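Local coordinates for pullulanase (Klebsiella oxytoca, PDB 2YOC), which hydrolyses alpha-1,6-glucosidic linkages in pullulan and related branched alpha-glucans, and is secreted by a type 2 secretion system, at residues L389-W394 / F572-Q577; D395-P400 / I579-G584. All coordinates share one frame; numbering follows the deposited sequence.

Interaction 1. Residues L389-W394 / F572-Q577; sequences LKPDGW and FRTMIQ. With SO4 (sulfate ion), chain T.
R573 and Q577, one turn apart on helix 567-582, each donate a hydrogen bond to a backbone carbonyl of the loop 389-394. This helix directly precedes barrel strand 586-591 of the (beta/alpha)8 catalytic fold, and the loop, on its way from the preceding beta-sheet domain, lies across its outer side. The R573 guanidinium reaches L389 O through NH1 (3.1 Å) in a nearly straight bond, 169° at the hydrogen. L389 O lies in the guanidinium plane, yet NH1 approaches from above the carbonyl plane. Bonds from NH2 to L384 O and D656 O further fix the rotation of the group. Q577 turns CG anti to its backbone N (chi1 -162°) and extends toward the type II turn P391-W394, where NE2 meets D392 O at 3.0 Å in a more bent bond. The positive phi of G393 suits the third position of this turn.

The backbone N of D392 makes a long, weak bond to a sulfate, probably from the crystallisation liquor. K390 lays CG over a face of the R573 guanidinium while its NZ turns to N385 O. Between the two polar grips, the P391 ring packs with CD on R573 CB and CB near Q577 OE1. The indole of W394 crosses the R573 chain at about a right angle, and I576 CB meets its edge in the ring plane, 3.9 Å from CZ3. Over the six-membered ring of W394 stands R573 CG, 3.8 Å from the centroid and 15° off the normal, a CH-pi contact.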
loop_
_atom_site.group_PDB
_atom_site.type_symbol
_atom_site.label_atom_id
_atom_site.label_comp_id
_atom_site.label_asym_id
_atom_site.label_seq_id
_atom_site.Cartn_x
_atom_site.Cartn_y
_atom_site.Cartn_z
ATOM N N LEU B 389 -11.285 -22.038 -58.245
ATOM C CA LEU B 389 -10.903 -20.969 -57.313
ATOM C C LEU B 389 -9.781 -21.383 -56.370
ATOM O O LEU B 389 -9.475 -20.674 -55.404
ATOM C CB LEU B 389 -12.133 -20.522 -56.519
ATOM C CG LEU B 389 -13.390 -20.249 -57.323
ATOM C CD1 LEU B 389 -14.503 -19.825 -56.412
ATOM C CD2 LEU B 389 -13.160 -19.196 -58.407
ATOM N N LYS B 390 -9.160 -22.532 -56.651
ATOM C CA LYS B 390 -8.138 -23.062 -55.766
ATOM C C LYS B 390 -6.802 -23.178 -56.445
ATOM O O LYS B 390 -6.724 -23.742 -57.551
ATOM C CB LYS B 390 -8.552 -24.449 -55.208
ATOM C CG LYS B 390 -9.562 -24.395 -54.080
ATOM C CD LYS B 390 -10.199 -25.770 -53.793
ATOM C CE LYS B 390 -11.482 -25.686 -52.974
ATOM N NZ LYS B 390 -12.105 -27.020 -52.753
ATOM N N PRO B 391 -5.721 -22.744 -55.755
ATOM C CA PRO B 391 -4.387 -22.995 -56.288
ATOM C C PRO B 391 -4.133 -24.502 -56.153
ATOM O O PRO B 391 -4.820 -25.176 -55.385
ATOM C CB PRO B 391 -3.481 -22.157 -55.391
ATOM C CG PRO B 391 -4.192 -22.051 -54.115
ATOM C CD PRO B 391 -5.660 -22.099 -54.428
ATOM N N ASP B 392 -3.205 -25.042 -56.947
ATOM C CA ASP B 392 -2.925 -26.472 -56.950
ATOM C C ASP B 392 -2.548 -27.020 -55.602
ATOM O O ASP B 392 -1.637 -26.501 -54.941
ATOM C CB ASP B 392 -1.882 -26.844 -58.006
ATOM C CG ASP B 392 -2.484 -27.590 -59.177
ATOM O OD1 ASP B 392 -3.521 -27.109 -59.726
ATOM O OD2 ASP B 392 -1.931 -28.654 -59.551
ATOM N N GLY B 393 -3.303 -28.050 -55.199
ATOM C CA GLY B 393 -3.113 -28.749 -53.934
ATOM C C GLY B 393 -3.509 -27.928 -52.729
ATOM O O GLY B 393 -2.885 -28.047 -51.667
ATOM N N TRP B 394 -4.559 -27.084 -52.890
ATOM C CA TRP B 394 -5.082 -26.249 -51.814
ATOM C C TRP B 394 -5.713 -27.150 -50.766
ATOM O O TRP B 394 -5.497 -26.957 -49.576
ATOM C CB TRP B 394 -6.134 -25.278 -52.344
ATOM C CG TRP B 394 -6.890 -24.565 -51.265
ATOM C CD1 TRP B 394 -8.115 -24.894 -50.760
ATOM C CD2 TRP B 394 -6.442 -23.425 -50.527
ATOM N NE1 TRP B 394 -8.464 -24.015 -49.765
ATOM C CE2 TRP B 394 -7.457 -23.100 -49.604
ATOM C CE3 TRP B 394 -5.278 -22.638 -50.561
ATOM C CZ2 TRP B 394 -7.359 -22.012 -48.749
ATOM C CZ3 TRP B 394 -5.183 -21.556 -49.714
ATOM C CH2 TRP B 394 -6.214 -21.254 -48.816
ATOM N N PHE B 572 -5.994 -14.564 -53.498
ATOM C CA PHE B 572 -5.871 -14.539 -52.034
ATOM C C PHE B 572 -5.391 -15.915 -51.557
ATOM O O PHE B 572 -4.387 -16.000 -50.858
ATOM C CB PHE B 572 -7.229 -14.235 -51.412
ATOM C CG PHE B 572 -7.211 -13.970 -49.937
ATOM C CD1 PHE B 572 -7.064 -15.009 -49.029
ATOM C CD2 PHE B 572 -7.410 -12.695 -49.448
ATOM C CE1 PHE B 572 -7.079 -14.765 -47.656
ATOM C CE2 PHE B 572 -7.460 -12.459 -48.077
ATOM C CZ PHE B 572 -7.279 -13.491 -47.189
ATOM N N ARG B 573 -6.104 -16.994 -51.961
ATOM C CA ARG B 573 -5.754 -18.376 -51.650
ATOM C C ARG B 573 -4.318 -18.667 -52.085
ATOM O O ARG B 573 -3.532 -19.167 -51.281
ATOM C CB ARG B 573 -6.748 -19.339 -52.294
ATOM C CG ARG B 573 -8.023 -19.477 -51.485
ATOM C CD ARG B 573 -9.063 -20.282 -52.234
ATOM N NE ARG B 573 -10.119 -20.798 -51.360
ATOM C CZ ARG B 573 -11.241 -21.342 -51.804
ATOM N NH1 ARG B 573 -11.465 -21.441 -53.107
ATOM N NH2 ARG B 573 -12.156 -21.781 -50.952
ATOM N N THR B 574 -3.947 -18.231 -53.304
ATOM C CA THR B 574 -2.591 -18.360 -53.811
ATOM C C THR B 574 -1.597 -17.733 -52.847
ATOM O O THR B 574 -0.568 -18.352 -52.575
ATOM C CB THR B 574 -2.452 -17.810 -55.216
ATOM O OG1 THR B 574 -3.460 -18.399 -56.063
ATOM C CG2 THR B 574 -1.046 -18.057 -55.779
HETATM N N MSE B 575 -1.916 -16.534 -52.295
HETATM C CA MSE B 575 -1.048 -15.888 -51.305
HETATM C C MSE B 575 -0.965 -16.746 -50.032
HETATM O O MSE B 575 0.145 -16.929 -49.521
HETATM C CB MSE B 575 -1.527 -14.491 -50.971
HETATM C CG MSE B 575 -0.660 -13.803 -49.952
HETATM SE SE MSE B 575 -1.540 -12.257 -49.205
HETATM C CE MSE B 575 -3.293 -13.162 -48.671
ATOM N N ILE B 576 -2.108 -17.313 -49.557
ATOM C CA ILE B 576 -2.099 -18.161 -48.378
ATOM C C ILE B 576 -1.180 -19.358 -48.610
ATOM O O ILE B 576 -0.272 -19.591 -47.801
ATOM C CB ILE B 576 -3.520 -18.558 -47.862
ATOM C CG1 ILE B 576 -4.417 -17.315 -47.540
ATOM C CG2 ILE B 576 -3.440 -19.532 -46.679
ATOM C CD1 ILE B 576 -3.928 -16.373 -46.364
ATOM N N GLN B 577 -1.341 -20.058 -49.737
ATOM C CA GLN B 577 -0.480 -21.208 -50.026
ATOM C C GLN B 577 1.019 -20.851 -50.007
ATOM O O GLN B 577 1.799 -21.570 -49.392
ATOM C CB GLN B 577 -0.877 -21.891 -51.326
ATOM C CG GLN B 577 -0.319 -23.284 -51.428
ATOM C CD GLN B 577 -0.935 -24.012 -52.574
ATOM O OE1 GLN B 577 -0.748 -23.663 -53.747
ATOM N NE2 GLN B 577 -1.654 -25.061 -52.263
HETATM S S SO4 T . -2.841 -23.053 -60.407
HETATM O O1 SO4 T . -2.509 -22.584 -61.775
HETATM O O2 SO4 T . -4.064 -23.889 -60.474
HETATM O O3 SO4 T . -3.058 -21.906 -59.535
HETATM O O4 SO4 T . -1.726 -23.823 -59.840
#

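Interaction 2. Residues D395-P400 / I579-G584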
loop_
_atom_site.group_PDB
_atom_site.type_symbol
_atom_site.label_atom_id
_atom_site.label_comp_id
_atom_site.label_asym_id
_atom_site.label_seq_id
_atom_site.Cartn_x
_atom_site.Cartn_y
_atom_site.Cartn_z
ATOM N N ASP B 395 -6.484 -28.145 -51.231
ATOM C CA ASP B 395 -7.193 -29.087 -50.391
ATOM C C ASP B 395 -6.289 -29.825 -49.399
ATOM O O ASP B 395 -6.734 -30.142 -48.286
ATOM C CB ASP B 395 -8.068 -30.024 -51.232
ATOM C CG ASP B 395 -9.009 -29.279 -52.161
ATOM O OD1 ASP B 395 -10.137 -28.934 -51.719
ATOM O OD2 ASP B 395 -8.597 -28.985 -53.310
ATOM N N ASN B 396 -5.003 -30.009 -49.748
ATOM C CA ASN B 396 -4.054 -30.659 -48.842
ATOM C C ASN B 396 -3.013 -29.667 -48.286
ATOM O O ASN B 396 -1.833 -29.969 -48.213
ATOM C CB ASN B 396 -3.443 -31.925 -49.475
ATOM C CG ASN B 396 -4.469 -32.960 -49.917
ATOM O OD1 ASN B 396 -5.319 -33.416 -49.138
ATOM N ND2 ASN B 396 -4.413 -33.355 -51.188
ATOM N N LEU B 397 -3.460 -28.462 -47.908
ATOM C CA LEU B 397 -2.602 -27.461 -47.291
ATOM C C LEU B 397 -2.781 -27.534 -45.777
ATOM O O LEU B 397 -3.908 -27.465 -45.273
ATOM C CB LEU B 397 -2.889 -26.041 -47.805
ATOM C CG LEU B 397 -2.015 -24.945 -47.193
ATOM C CD1 LEU B 397 -0.578 -25.053 -47.654
ATOM C CD2 LEU B 397 -2.584 -23.576 -47.443
ATOM N N THR B 398 -1.664 -27.665 -45.053
ATOM C CA THR B 398 -1.685 -27.739 -43.591
ATOM C C THR B 398 -0.964 -26.541 -42.983
ATOM O O THR B 398 -0.128 -25.915 -43.632
ATOM C CB THR B 398 -1.048 -29.032 -43.090
ATOM O OG1 THR B 398 0.300 -29.123 -43.585
ATOM C CG2 THR B 398 -1.851 -30.269 -43.451
HETATM N N MSE B 399 -1.290 -26.257 -41.709
HETATM C CA MSE B 399 -0.739 -25.206 -40.855
HETATM C C MSE B 399 0.736 -25.568 -40.581
HETATM O O MSE B 399 0.993 -26.620 -39.976
HETATM C CB MSE B 399 -1.536 -25.262 -39.551
HETATM C CG MSE B 399 -1.530 -24.013 -38.737
HETATM SE SE MSE B 399 -2.591 -24.307 -37.125
HETATM C CE MSE B 399 -4.367 -24.725 -37.898
ATOM N N PRO B 400 1.719 -24.762 -41.044
ATOM C CA PRO B 400 3.138 -25.119 -40.808
ATOM C C PRO B 400 3.561 -25.169 -39.333
ATOM O O PRO B 400 4.477 -25.925 -38.981
ATOM C CB PRO B 400 3.921 -24.052 -41.582
ATOM C CG PRO B 400 2.982 -22.928 -41.760
ATOM C CD PRO B 400 1.591 -23.505 -41.803
ATOM N N ILE B 579 2.482 -18.224 -48.402
ATOM C CA ILE B 579 2.877 -17.941 -47.015
ATOM C C ILE B 579 3.120 -19.259 -46.233
ATOM O O ILE B 579 4.184 -19.428 -45.641
ATOM C CB ILE B 579 1.901 -16.962 -46.293
ATOM C CG1 ILE B 579 1.777 -15.620 -47.062
ATOM C CG2 ILE B 579 2.309 -16.733 -44.826
ATOM C CD1 ILE B 579 0.626 -14.722 -46.640
ATOM N N LYS B 580 2.167 -20.187 -46.278
ATOM C CA LYS B 580 2.293 -21.433 -45.528
ATOM C C LYS B 580 3.294 -22.473 -46.075
ATOM O O LYS B 580 3.958 -23.153 -45.286
ATOM C CB LYS B 580 0.919 -22.085 -45.293
ATOM C CG LYS B 580 0.010 -21.251 -44.455
ATOM C CD LYS B 580 -1.272 -21.988 -44.288
ATOM C CE LYS B 580 -2.232 -21.292 -43.364
ATOM N NZ LYS B 580 -3.300 -22.216 -42.921
ATOM N N GLN B 581 3.352 -22.643 -47.395
ATOM C CA GLN B 581 4.176 -23.666 -48.026
ATOM C C GLN B 581 5.568 -23.168 -48.413
ATOM O O GLN B 581 6.566 -23.800 -48.081
ATOM C CB GLN B 581 3.454 -24.162 -49.271
ATOM C CG GLN B 581 3.350 -25.656 -49.416
ATOM C CD GLN B 581 2.350 -25.957 -50.504
ATOM O OE1 GLN B 581 2.500 -25.528 -51.663
ATOM N NE2 GLN B 581 1.282 -26.669 -50.135
ATOM N N ASP B 582 5.628 -22.057 -49.136
ATOM C CA ASP B 582 6.863 -21.474 -49.646
ATOM C C ASP B 582 7.604 -20.621 -48.602
ATOM O O ASP B 582 8.836 -20.553 -48.645
ATOM C CB ASP B 582 6.587 -20.704 -50.962
ATOM C CG ASP B 582 5.640 -21.407 -51.964
ATOM O OD1 ASP B 582 5.391 -22.640 -51.810
ATOM O OD2 ASP B 582 5.141 -20.724 -52.890
ATOM N N LEU B 583 6.872 -19.979 -47.669
ATOM C CA LEU B 583 7.494 -19.186 -46.601
ATOM C C LEU B 583 7.417 -19.902 -45.251
ATOM O O LEU B 583 8.077 -19.465 -44.310
ATOM C CB LEU B 583 6.912 -17.767 -46.456
ATOM C CG LEU B 583 6.736 -16.862 -47.654
ATOM C CD1 LEU B 583 6.504 -15.443 -47.183
ATOM C CD2 LEU B 583 7.946 -16.851 -48.528
ATOM N N GLY B 584 6.594 -20.950 -45.154
ATOM C CA GLY B 584 6.434 -21.771 -43.950
ATOM C C GLY B 584 6.051 -21.070 -42.655
ATOM O O GLY B 584 6.642 -21.325 -41.594
#
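P400 and G584 bring the two backbones closest together, their CA atoms 5.7 Å apart, where the loop 395-400 passes the C-terminal end of helix 567-582. The loop is irregular and becomes extended from L397 to M399, while the helix widens into a pi-type turn over 579-582. G584 is the first residue to leave the helical conformation, with a positive phi of 56°. No hydrogen bond links the two segments; the contact is made mainly by side-chain carbons and the helix-end backbone.

K580 is central to it. Its aliphatic chain, extended beyond CG, runs between L397 and P400 and crosses both at about a right angle. L397 holds CG anti to the backbone N (chi1 -180°), which carries the branched end to the helix: CD2 meets K580 CD at 3.8 Å, and CD1 reaches on to the side-chain amide of Q581, whose end comes alongside this methyl. The P400 ring covers the other part of the lysine stem, with CD 3.8 Å from K580 CG. The CG atom of P400 also sits by the helix-end backbone, 3.7 Å from both K580 O and G584 C. At the polar end, K580 NZ leaves this apolar surround for a salt bridge with D660 OD1 and a hydrogen bond to K658 O, which would be expected to favour the charged amine.

M399 points its CB away from the helix, and its side chain touches the loops at D660 and N686. At the helix end, I579 touches V587 of barrel strand 586-591 and L583 packs against helix 446-457, whereas P400 touches N586 at the start of that strand.

Overall arrangement
Interactions 1 and 2 lie 10 Å apart, centre to centre, along helix 567-582, and the two loop segments follow each other directly in the chain, as do the helix segments but for one residue. The loop therefore tracks the helix in the same order, 389-394 beside 572-577 and then 395-400 beside 579-584, before reaching helix 406-410 and the first barrel strand, 413-417. A salt bridge from K390 to D395 and the packing of L397 on I576 and Q577 join the two contacts. Interaction 1 combines hydrogen bonds with packing, whereas interaction 2 is packing alone. Each contact centre is about 29 Å from the chain's centre; the segment leading into the barrel thus runs along an outer helix.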